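Local coordinates for adenylyl-sulfate kinase 1, chloroplastic (Arabidopsis thaliana, PDB 3UIE), which catalyses the ATP-dependent phosphorylation of adenosine 5'-phosphosulfate to 3'-phosphoadenylyl sulfate, the activated form of sulfate, in the plant chloroplast, at residues R19-K24 with G53-I58; P107-R112 with P165-E170; I171-E176 with E186-Y191. All coordinates share one frame; numbering follows the deposited sequence. Where two conformers were deposited one is given.

Contact 1 of 3, residues R19-K24 with G53-I58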
loop_
_atom_site.group_PDB
_atom_site.type_symbol
_atom_site.label_atom_id
_atom_site.label_comp_id
_atom_site.label_asym_id
_atom_site.label_seq_id
_atom_site.Cartn_x
_atom_site.Cartn_y
_atom_site.Cartn_z
ATOM N N ARG A 19 0.035 -15.786 -10.953
ATOM C CA ARG A 19 0.589 -16.588 -12.029
ATOM C C ARG A 19 1.903 -15.988 -12.542
ATOM O O ARG A 19 2.860 -16.702 -12.825
ATOM C CB ARG A 19 -0.430 -16.665 -13.164
ATOM C CG ARG A 19 -0.141 -17.713 -14.207
ATOM C CD ARG A 19 -1.434 -18.122 -14.892
ATOM N NE ARG A 19 -2.204 -16.966 -15.337
ATOM C CZ ARG A 19 -1.990 -16.337 -16.486
ATOM N NH1 ARG A 19 -1.020 -16.759 -17.290
ATOM N NH2 ARG A 19 -2.735 -15.290 -16.830
ATOM N N LEU A 20 1.943 -14.668 -12.661
ATOM C CA LEU A 20 3.154 -13.972 -13.076
ATOM C C LEU A 20 4.298 -14.164 -12.062
ATOM O O LEU A 20 5.438 -14.432 -12.451
ATOM C CB LEU A 20 2.853 -12.485 -13.277
ATOM C CG LEU A 20 3.952 -11.582 -13.811
ATOM C CD1 LEU A 20 4.511 -12.158 -15.109
ATOM C CD2 LEU A 20 3.389 -10.196 -14.051
ATOM N N LEU A 21 3.989 -14.025 -10.774
ATOM C CA LEU A 21 4.996 -14.090 -9.710
ATOM C C LEU A 21 5.288 -15.505 -9.233
ATOM O O LEU A 21 6.245 -15.713 -8.493
ATOM C CB LEU A 21 4.553 -13.274 -8.489
ATOM C CG LEU A 21 4.380 -11.774 -8.724
ATOM C CD1 LEU A 21 3.736 -11.127 -7.517
ATOM C CD2 LEU A 21 5.726 -11.157 -9.007
ATOM N N ASP A 22 4.453 -16.462 -9.626
ATOM C CA ASP A 22 4.517 -17.825 -9.074
ATOM C C ASP A 22 4.503 -17.879 -7.536
ATOM O O ASP A 22 5.343 -18.543 -6.907
ATOM C CB ASP A 22 5.718 -18.599 -9.626
ATOM C CG ASP A 22 5.597 -20.110 -9.392
ATOM O OD1 ASP A 22 4.471 -20.610 -9.159
ATOM O OD2 ASP A 22 6.632 -20.798 -9.456
ATOM N N GLN A 23 3.544 -17.179 -6.935
ATOM C CA GLN A 23 3.327 -17.219 -5.485
ATOM C C GLN A 23 1.915 -16.725 -5.224
ATOM O O GLN A 23 1.242 -16.255 -6.142
ATOM C CB GLN A 23 4.310 -16.311 -4.752
ATOM C CG GLN A 23 4.137 -14.820 -5.127
ATOM C CD GLN A 23 5.265 -13.959 -4.583
ATOM O OE1 GLN A 23 6.437 -14.276 -4.762
ATOM N NE2 GLN A 23 4.912 -12.852 -3.933
ATOM N N LYS A 24 1.478 -16.819 -3.972
ATOM C CA LYS A 24 0.172 -16.313 -3.581
ATOM C C LYS A 24 0.308 -15.108 -2.660
ATOM O O LYS A 24 1.111 -15.121 -1.719
ATOM C CB LYS A 24 -0.651 -17.418 -2.904
ATOM C CG LYS A 24 -1.034 -18.518 -3.883
ATOM C CD LYS A 24 -1.987 -19.512 -3.275
ATOM C CE LYS A 24 -2.271 -20.644 -4.244
ATOM N NZ LYS A 24 -1.081 -21.513 -4.461
ATOM N N GLY A 53 13.307 -16.629 -4.682
ATOM C CA GLY A 53 12.682 -15.982 -5.826
ATOM C C GLY A 53 11.267 -15.502 -5.557
ATOM O O GLY A 53 10.481 -15.302 -6.478
ATOM N N LYS A 54 10.927 -15.309 -4.288
ATOM C CA LYS A 54 9.586 -14.820 -3.958
ATOM C C LYS A 54 9.632 -13.332 -3.584
ATOM O O LYS A 54 10.579 -12.874 -2.943
ATOM C CB LYS A 54 8.975 -15.643 -2.825
ATOM C CG LYS A 54 9.078 -17.156 -3.054
ATOM C CD LYS A 54 8.301 -17.576 -4.293
ATOM C CE LYS A 54 8.760 -18.922 -4.815
ATOM N NZ LYS A 54 8.067 -19.292 -6.084
ATOM N N LEU A 55 8.595 -12.596 -3.959
ATOM C CA LEU A 55 8.561 -11.157 -3.737
ATOM C C LEU A 55 7.781 -10.825 -2.482
ATOM O O LEU A 55 6.580 -11.123 -2.392
ATOM C CB LEU A 55 7.928 -10.451 -4.936
ATOM C CG LEU A 55 7.846 -8.926 -4.870
ATOM C CD1 LEU A 55 9.227 -8.323 -4.683
ATOM C CD2 LEU A 55 7.178 -8.379 -6.141
ATOM N N CYS A 56 8.471 -10.221 -1.516
ATOM C CA CYS A 56 7.887 -9.813 -0.236
ATOM C C CYS A 56 8.031 -8.313 -0.078
ATOM O O CYS A 56 8.882 -7.701 -0.709
ATOM C CB CYS A 56 8.619 -10.460 0.943
ATOM S SG CYS A 56 8.567 -12.227 0.963
ATOM N N TYR A 57 7.223 -7.726 0.787
ATOM C CA TYR A 57 7.411 -6.319 1.125
ATOM C C TYR A 57 7.040 -6.125 2.592
ATOM O O TYR A 57 5.980 -6.562 3.015
ATOM C CB TYR A 57 6.566 -5.411 0.237
ATOM C CG TYR A 57 7.022 -3.983 0.401
ATOM C CD1 TYR A 57 8.221 -3.550 -0.162
ATOM C CD2 TYR A 57 6.289 -3.089 1.168
ATOM C CE1 TYR A 57 8.662 -2.240 0.020
ATOM C CE2 TYR A 57 6.719 -1.794 1.361
ATOM C CZ TYR A 57 7.899 -1.372 0.780
ATOM O OH TYR A 57 8.317 -0.080 0.980
ATOM N N ILE A 58 7.898 -5.444 3.350
ATOM C CA ILE A 58 7.689 -5.261 4.782
ATOM C C ILE A 58 7.043 -3.919 5.092
ATOM O O ILE A 58 7.555 -2.877 4.697
ATOM C CB ILE A 58 9.032 -5.339 5.550
ATOM C CG1 ILE A 58 9.679 -6.711 5.360
ATOM C CG2 ILE A 58 8.833 -5.067 7.055
ATOM C CD1 ILE A 58 11.097 -6.804 5.936
HETATM O O HOH W 1 8.368 -13.554 -7.686
HETATM O O HOH W 2 8.604 -17.026 -7.852
#
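The flat carboxamide of Gln23 meets the backbone of Leu55 with its edge, its oxygen and nitrogen both turned to that one residue. OE1 of Gln23 accepts from Leu55 N (2.9 Å) in the carbonyl plane, on a lone pair, and NE2 of Gln23 donates to Leu55 O (2.9 Å), which lies only 8° out of the amide plane. Two nearly straight bonds thus fix the rotation of the amide, while NE2 has a further acceptor in Gly97 O. CG of Gln23 sits between its own backbone N and carbonyl carbon (chi1 63°), and the chain beyond runs extended, which carries the amide across to Leu55. In this P-loop kinase fold Gly53 ends helix 38-51 in a Schellman motif, and Leu55, just before edge strand 56-60, also pairs with Ile99. The Gln23 amide, just past the end of helix 14-21, pairs with Leu55 through one donor and one acceptor, much as a strand residue would. With an alanine in place of Gln23, Leu55 N and O would probably lose the amide as partner and a gap would open beside Ile99. Lys54, bent at chi2, swings NZ onto Asp22 O (2.9 Å), with Leu198 O as another acceptor. Its ion pair with OD2 of Asp22 is long, at 4.0 Å; the other carboxylate oxygen, OD1, takes the amide N of Ala200. Two waters lie within hydrogen-bonding distance of both Leu21 O and Gly53 O, and one also accepts from Lys54 NZ. CD2 of Leu21 touches CD2 of Leu55 (4.2 Å), and Leu21 also packs on Leu21 of the second subunit.

Contact 2 of 3, residues P107-R112 with P165-E170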
loop_
_atom_site.group_PDB
_atom_site.type_symbol
_atom_site.label_atom_id
_atom_site.label_comp_id
_atom_site.label_asym_id
_atom_site.label_seq_id
_atom_site.Cartn_x
_atom_site.Cartn_y
_atom_site.Cartn_z
ATOM N N PRO A 107 -0.955 -3.870 19.625
ATOM C CA PRO A 107 -1.212 -4.484 20.935
ATOM C C PRO A 107 -2.647 -4.961 21.156
ATOM O O PRO A 107 -2.854 -5.821 21.991
ATOM C CB PRO A 107 -0.867 -3.353 21.917
ATOM C CG PRO A 107 -1.136 -2.103 21.137
ATOM C CD PRO A 107 -0.721 -2.419 19.724
ATOM N N TYR A 108 -3.613 -4.416 20.425
ATOM C CA TYR A 108 -5.022 -4.676 20.702
ATOM C C TYR A 108 -5.587 -5.801 19.838
ATOM O O TYR A 108 -5.526 -5.776 18.608
ATOM C CB TYR A 108 -5.837 -3.392 20.520
ATOM C CG TYR A 108 -5.248 -2.195 21.241
ATOM C CD1 TYR A 108 -4.670 -2.323 22.504
ATOM C CD2 TYR A 108 -5.257 -0.941 20.655
ATOM C CE1 TYR A 108 -4.130 -1.216 23.160
ATOM C CE2 TYR A 108 -4.720 0.161 21.294
ATOM C CZ TYR A 108 -4.158 0.021 22.542
ATOM O OH TYR A 108 -3.630 1.136 23.158
ATOM N N ARG A 109 -6.152 -6.787 20.515
ATOM C CA ARG A 109 -6.673 -7.995 19.899
ATOM C C ARG A 109 -7.788 -7.655 18.909
ATOM O O ARG A 109 -7.815 -8.150 17.782
ATOM C CB ARG A 109 -7.194 -8.897 21.037
ATOM C CG ARG A 109 -7.505 -10.327 20.694
ATOM C CD ARG A 109 -7.843 -11.116 21.985
ATOM N NE ARG A 109 -6.649 -11.386 22.774
ATOM C CZ ARG A 109 -6.520 -11.161 24.081
ATOM N NH1 ARG A 109 -7.514 -10.656 24.790
ATOM N NH2 ARG A 109 -5.383 -11.454 24.686
ATOM N N THR A 110 -8.704 -6.793 19.334
ATOM C CA THR A 110 -9.828 -6.395 18.487
ATOM C C THR A 110 -9.350 -5.775 17.176
ATOM O O THR A 110 -9.962 -5.978 16.121
ATOM C CB THR A 110 -10.778 -5.412 19.219
ATOM O OG1 THR A 110 -11.938 -5.161 18.415
ATOM C CG2 THR A 110 -10.073 -4.092 19.531
ATOM N N ASP A 111 -8.269 -5.003 17.232
ATOM C CA ASP A 111 -7.775 -4.339 16.024
ATOM C C ASP A 111 -7.037 -5.298 15.097
ATOM O O ASP A 111 -7.204 -5.224 13.886
ATOM C CB ASP A 111 -6.914 -3.130 16.371
ATOM C CG ASP A 111 -7.687 -2.077 17.115
ATOM O OD1 ASP A 111 -8.806 -1.745 16.671
ATOM O OD2 ASP A 111 -7.191 -1.593 18.150
ATOM N N ARG A 112 -6.230 -6.206 15.653
ATOM C CA ARG A 112 -5.631 -7.241 14.807
ATOM C C ARG A 112 -6.703 -8.141 14.195
ATOM O O ARG A 112 -6.585 -8.541 13.040
ATOM C CB ARG A 112 -4.601 -8.092 15.551
ATOM C CG ARG A 112 -3.429 -7.327 16.131
ATOM C CD ARG A 112 -2.334 -8.315 16.588
ATOM N NE ARG A 112 -2.878 -9.339 17.494
ATOM C CZ ARG A 112 -2.914 -9.226 18.818
ATOM N NH1 ARG A 112 -2.426 -8.137 19.415
ATOM N NH2 ARG A 112 -3.443 -10.201 19.550
ATOM N N PRO A 165 -2.059 -10.557 23.866
ATOM C CA PRO A 165 -1.551 -11.587 22.954
ATOM C C PRO A 165 -2.652 -12.257 22.129
ATOM O O PRO A 165 -3.807 -12.314 22.546
ATOM C CB PRO A 165 -0.899 -12.598 23.903
ATOM C CG PRO A 165 -1.607 -12.405 25.185
ATOM C CD PRO A 165 -1.862 -10.930 25.275
ATOM N N PRO A 166 -2.289 -12.759 20.944
ATOM C CA PRO A 166 -3.247 -13.478 20.108
ATOM C C PRO A 166 -3.705 -14.743 20.825
ATOM O O PRO A 166 -2.911 -15.376 21.505
ATOM C CB PRO A 166 -2.426 -13.852 18.870
ATOM C CG PRO A 166 -1.298 -12.877 18.851
ATOM C CD PRO A 166 -0.973 -12.623 20.295
ATOM N N LEU A 167 -4.972 -15.086 20.661
ATOM C CA LEU A 167 -5.544 -16.261 21.311
ATOM C C LEU A 167 -5.449 -17.480 20.412
ATOM O O LEU A 167 -5.494 -18.608 20.880
ATOM C CB LEU A 167 -7.007 -16.003 21.669
ATOM C CG LEU A 167 -7.246 -14.806 22.583
ATOM C CD1 LEU A 167 -8.716 -14.674 22.917
ATOM C CD2 LEU A 167 -6.409 -14.933 23.837
ATOM N N ASN A 168 -5.321 -17.257 19.110
ATOM C CA ASN A 168 -5.339 -18.375 18.184
ATOM C C ASN A 168 -4.513 -18.105 16.941
ATOM O O ASN A 168 -5.018 -18.182 15.823
ATOM C CB ASN A 168 -6.780 -18.699 17.783
ATOM C CG ASN A 168 -6.917 -20.097 17.227
ATOM O OD1 ASN A 168 -6.132 -20.984 17.566
ATOM N ND2 ASN A 168 -7.904 -20.302 16.357
ATOM N N CYS A 169 -3.244 -17.780 17.127
ATOM C CA CYS A 169 -2.449 -17.360 15.971
ATOM C C CYS A 169 -1.935 -18.581 15.231
ATOM O O CYS A 169 -1.879 -19.681 15.797
ATOM C CB CYS A 169 -1.303 -16.453 16.400
ATOM S SG CYS A 169 -0.132 -17.216 17.497
ATOM N N GLU A 170 -1.578 -18.385 13.966
ATOM C CA GLU A 170 -1.106 -19.463 13.109
ATOM C C GLU A 170 0.296 -19.905 13.516
ATOM O O GLU A 170 0.630 -21.083 13.429
ATOM C CB GLU A 170 -1.093 -19.006 11.644
ATOM C CG GLU A 170 -2.450 -19.007 10.950
ATOM C CD GLU A 170 -3.393 -17.921 11.434
ATOM O OE1 GLU A 170 -2.923 -16.916 11.998
ATOM O OE2 GLU A 170 -4.621 -18.068 11.239
#
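Two arginines one helical turn apart, Arg109 and Arg112, reach from the first turn of helix 109-117 to the Pro165-Pro166-Leu167 run, and they do so in quite different ways. In the P-loop kinase fold this helix follows the loop holding Ser106, probably the phosphoserine intermediate, and the proline run leads into strand 171-173. The tight part is inward. Arg112 is buried, and its NH2 lies 3.1 Å from Pro166 N, a packing contact and no hydrogen bond, since the proline nitrogen has no hydrogen and offers no acceptor. The ring of Pro166 crosses the arginine at about a right angle, its CG 3.5 Å from NH2 of Arg112. What holds the guanidinium in place is its set of polar partners: NE makes a salt bridge with Glu126, NH1 binds Ser106 O, and NH2 binds Glu164 O. The buried charge is therefore likely to be balanced by Glu126, and the group ties the active-site loop to the loop ahead of the prolines. Toward the surface the residues are more exposed, though the bonds are close. Arg109, its CG anti to the backbone N (chi1 -167°) and its chain bent at chi3, grips one carbonyl oxygen side-on: Pro165 O receives NE of Arg109 at 3.0 Å, tilted 25° from the carbonyl plane, and NH2 of Arg109 at 2.8 Å, in that plane on a lone pair. The oxygen lies in the guanidinium plane, within 3°, so both N-H groups share it. Over one face of that same guanidinium, toward its rim, rests the exposed Leu167, its CD2 3.4 Å above the plane.

Contact 3 of 3, residues I171-E176 with E186-Y191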
loop_
_atom_site.group_PDB
_atom_site.type_symbol
_atom_site.label_atom_id
_atom_site.label_comp_id
_atom_site.label_asym_id
_atom_site.label_seq_id
_atom_site.Cartn_x
_atom_site.Cartn_y
_atom_site.Cartn_z
ATOM N N ILE A 171 1.122 -18.955 13.945
ATOM C CA ILE A 171 2.505 -19.263 14.287
ATOM C C ILE A 171 2.922 -18.505 15.536
ATOM O O ILE A 171 2.672 -17.309 15.644
ATOM C CB ILE A 171 3.474 -18.863 13.145
ATOM C CG1 ILE A 171 3.061 -19.497 11.827
ATOM C CG2 ILE A 171 4.906 -19.282 13.476
ATOM C CD1 ILE A 171 3.969 -19.063 10.649
ATOM N N SER A 172 3.516 -19.209 16.496
ATOM C CA SER A 172 4.094 -18.564 17.669
ATOM C C SER A 172 5.602 -18.782 17.672
ATOM O O SER A 172 6.066 -19.905 17.508
ATOM C CB SER A 172 3.484 -19.126 18.956
ATOM O OG SER A 172 3.908 -18.377 20.078
ATOM N N LEU A 173 6.364 -17.709 17.870
ATOM C CA LEU A 173 7.825 -17.789 17.796
ATOM C C LEU A 173 8.489 -17.264 19.053
ATOM O O LEU A 173 7.915 -16.449 19.774
ATOM C CB LEU A 173 8.348 -16.994 16.586
ATOM C CG LEU A 173 7.862 -17.408 15.196
ATOM C CD1 LEU A 173 8.324 -16.361 14.186
ATOM C CD2 LEU A 173 8.405 -18.766 14.833
ATOM N N GLY A 174 9.704 -17.741 19.316
ATOM C CA GLY A 174 10.555 -17.092 20.296
ATOM C C GLY A 174 10.426 -17.633 21.704
ATOM O O GLY A 174 11.239 -17.301 22.568
ATOM N N ARG A 175 9.401 -18.442 21.944
ATOM C CA ARG A 175 9.233 -19.077 23.247
ATOM C C ARG A 175 10.183 -20.261 23.323
ATOM O O ARG A 175 10.033 -21.249 22.596
ATOM C CB ARG A 175 7.782 -19.510 23.471
ATOM C CG ARG A 175 7.529 -20.258 24.774
ATOM C CD ARG A 175 7.924 -19.442 25.995
ATOM N NE ARG A 175 7.175 -18.197 26.109
ATOM C CZ ARG A 175 7.180 -17.426 27.190
ATOM N NH1 ARG A 175 7.884 -17.786 28.258
ATOM N NH2 ARG A 175 6.473 -16.302 27.208
ATOM N N GLU A 176 11.150 -20.138 24.226
ATOM C CA GLU A 176 12.343 -20.973 24.278
ATOM C C GLU A 176 13.499 -19.985 24.270
ATOM O O GLU A 176 13.290 -18.784 24.091
ATOM C CB GLU A 176 12.445 -21.918 23.077
ATOM C CG GLU A 176 13.601 -22.912 23.135
ATOM C CD GLU A 176 13.492 -23.874 24.296
ATOM O OE1 GLU A 176 12.841 -24.896 24.629
ATOM O OE2 GLU A 176 14.381 -23.853 25.177
ATOM N N GLU A 186 12.944 -19.827 9.049
ATOM C CA GLU A 186 12.811 -21.134 8.413
ATOM C C GLU A 186 11.461 -21.753 8.765
ATOM O O GLU A 186 10.822 -22.361 7.913
ATOM C CB GLU A 186 13.940 -22.085 8.805
ATOM C CG GLU A 186 15.262 -21.778 8.125
ATOM C CD GLU A 186 16.411 -22.600 8.700
ATOM O OE1 GLU A 186 16.149 -23.568 9.447
ATOM O OE2 GLU A 186 17.576 -22.272 8.416
ATOM N N LYS A 187 11.033 -21.583 10.015
ATOM C CA LYS A 187 9.761 -22.143 10.468
ATOM C C LYS A 187 8.592 -21.469 9.742
ATOM O O LYS A 187 7.641 -22.137 9.334
ATOM C CB LYS A 187 9.603 -22.001 11.987
ATOM C CG LYS A 187 10.622 -22.775 12.793
ATOM C CD LYS A 187 10.391 -22.589 14.289
ATOM C CE LYS A 187 11.341 -23.449 15.111
ATOM N NZ LYS A 187 11.055 -24.900 14.906
ATOM N N VAL A 188 8.663 -20.148 9.574
ATOM C CA VAL A 188 7.647 -19.428 8.821
ATOM C C VAL A 188 7.662 -19.845 7.358
ATOM O O VAL A 188 6.619 -20.065 6.774
ATOM C CB VAL A 188 7.787 -17.893 8.962
ATOM C CG1 VAL A 188 6.731 -17.185 8.134
ATOM C CG2 VAL A 188 7.660 -17.515 10.438
ATOM N N VAL A 189 8.841 -19.978 6.766
ATOM C CA VAL A 189 8.894 -20.316 5.343
ATOM C C VAL A 189 8.345 -21.723 5.123
ATOM O O VAL A 189 7.586 -21.968 4.187
ATOM C CB VAL A 189 10.329 -20.216 4.781
ATOM C CG1 VAL A 189 10.432 -20.936 3.434
ATOM C CG2 VAL A 189 10.734 -18.747 4.623
ATOM N N GLY A 190 8.725 -22.644 6.004
ATOM C CA GLY A 190 8.209 -24.001 5.930
ATOM C C GLY A 190 6.698 -24.028 6.001
ATOM O O GLY A 190 6.049 -24.781 5.288
ATOM N N TYR A 191 6.134 -23.204 6.870
ATOM C CA TYR A 191 4.688 -23.116 7.008
ATOM C C TYR A 191 4.056 -22.581 5.716
ATOM O O TYR A 191 3.086 -23.155 5.205
ATOM C CB TYR A 191 4.325 -22.246 8.216
ATOM C CG TYR A 191 2.847 -21.991 8.400
ATOM C CD1 TYR A 191 2.092 -22.741 9.317
ATOM C CD2 TYR A 191 2.208 -20.990 7.680
ATOM C CE1 TYR A 191 0.728 -22.494 9.486
ATOM C CE2 TYR A 191 0.859 -20.744 7.838
ATOM C CZ TYR A 191 0.126 -21.488 8.734
ATOM O OH TYR A 191 -1.211 -21.203 8.865
#
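Ile171 gives up more surface here than any other residue, and a single methyl does its work. CD1 of Ile171 lies over one face of the Tyr191 ring, 4.2 Å from the centroid and 26° off the ring normal, a CH-pi contact displaced toward CG, which it approaches to 3.9 Å. With CG1 anti to the carbonyl carbon (chi1 -54°) and the chain extended beyond, Ile171 points this methyl at the helix. Val188 is the second main partner: its CG2 reaches both strand side chains, 4.0 Å from CD1 of Ile171 and 4.0 Å from CD1 of Leu173. Leu173, two residues along the strand and so on the same side as Ile171, crosses Val188 at about a right angle. Its other branch, CD2, skims the aliphatic part of Lys187 at CD (4.3 Å), while Leu41 of helix 38-51 also packs on Leu173. No hydrogen bond joins the segments; the fit is apolar throughout. The strand and helix axes run antiparallel, at 169°, and 10.0 Å apart, the layout of a helix lying back along the strand it follows, here the outermost strand of the parallel sheet in the alpha/beta P-loop kinase fold.

Overall arrangement
Followed from the N terminus, the three contacts come in series, with none nesting or crossing. Contact 1 closes a loop of 28 residues that holds strand 26-31, the P-loop and helix 38-51, bringing the end of helix 14-21 to one edge of the sheet. Contact 2 opens after strand 99-103, with 52 residues between its segments that include strand 124-129, and joins the start of helix 109-117 to the run into strand 171-173. Contact 3 follows at once with a short nine-residue loop, setting helix 181-195 against the other edge strand. Contacts 2 and 3 touch where Glu170 CG meets Tyr191 OH (3.3 Å), and the tail beyond helix 181-195 returns to contact 1 through Leu198 and Ala200.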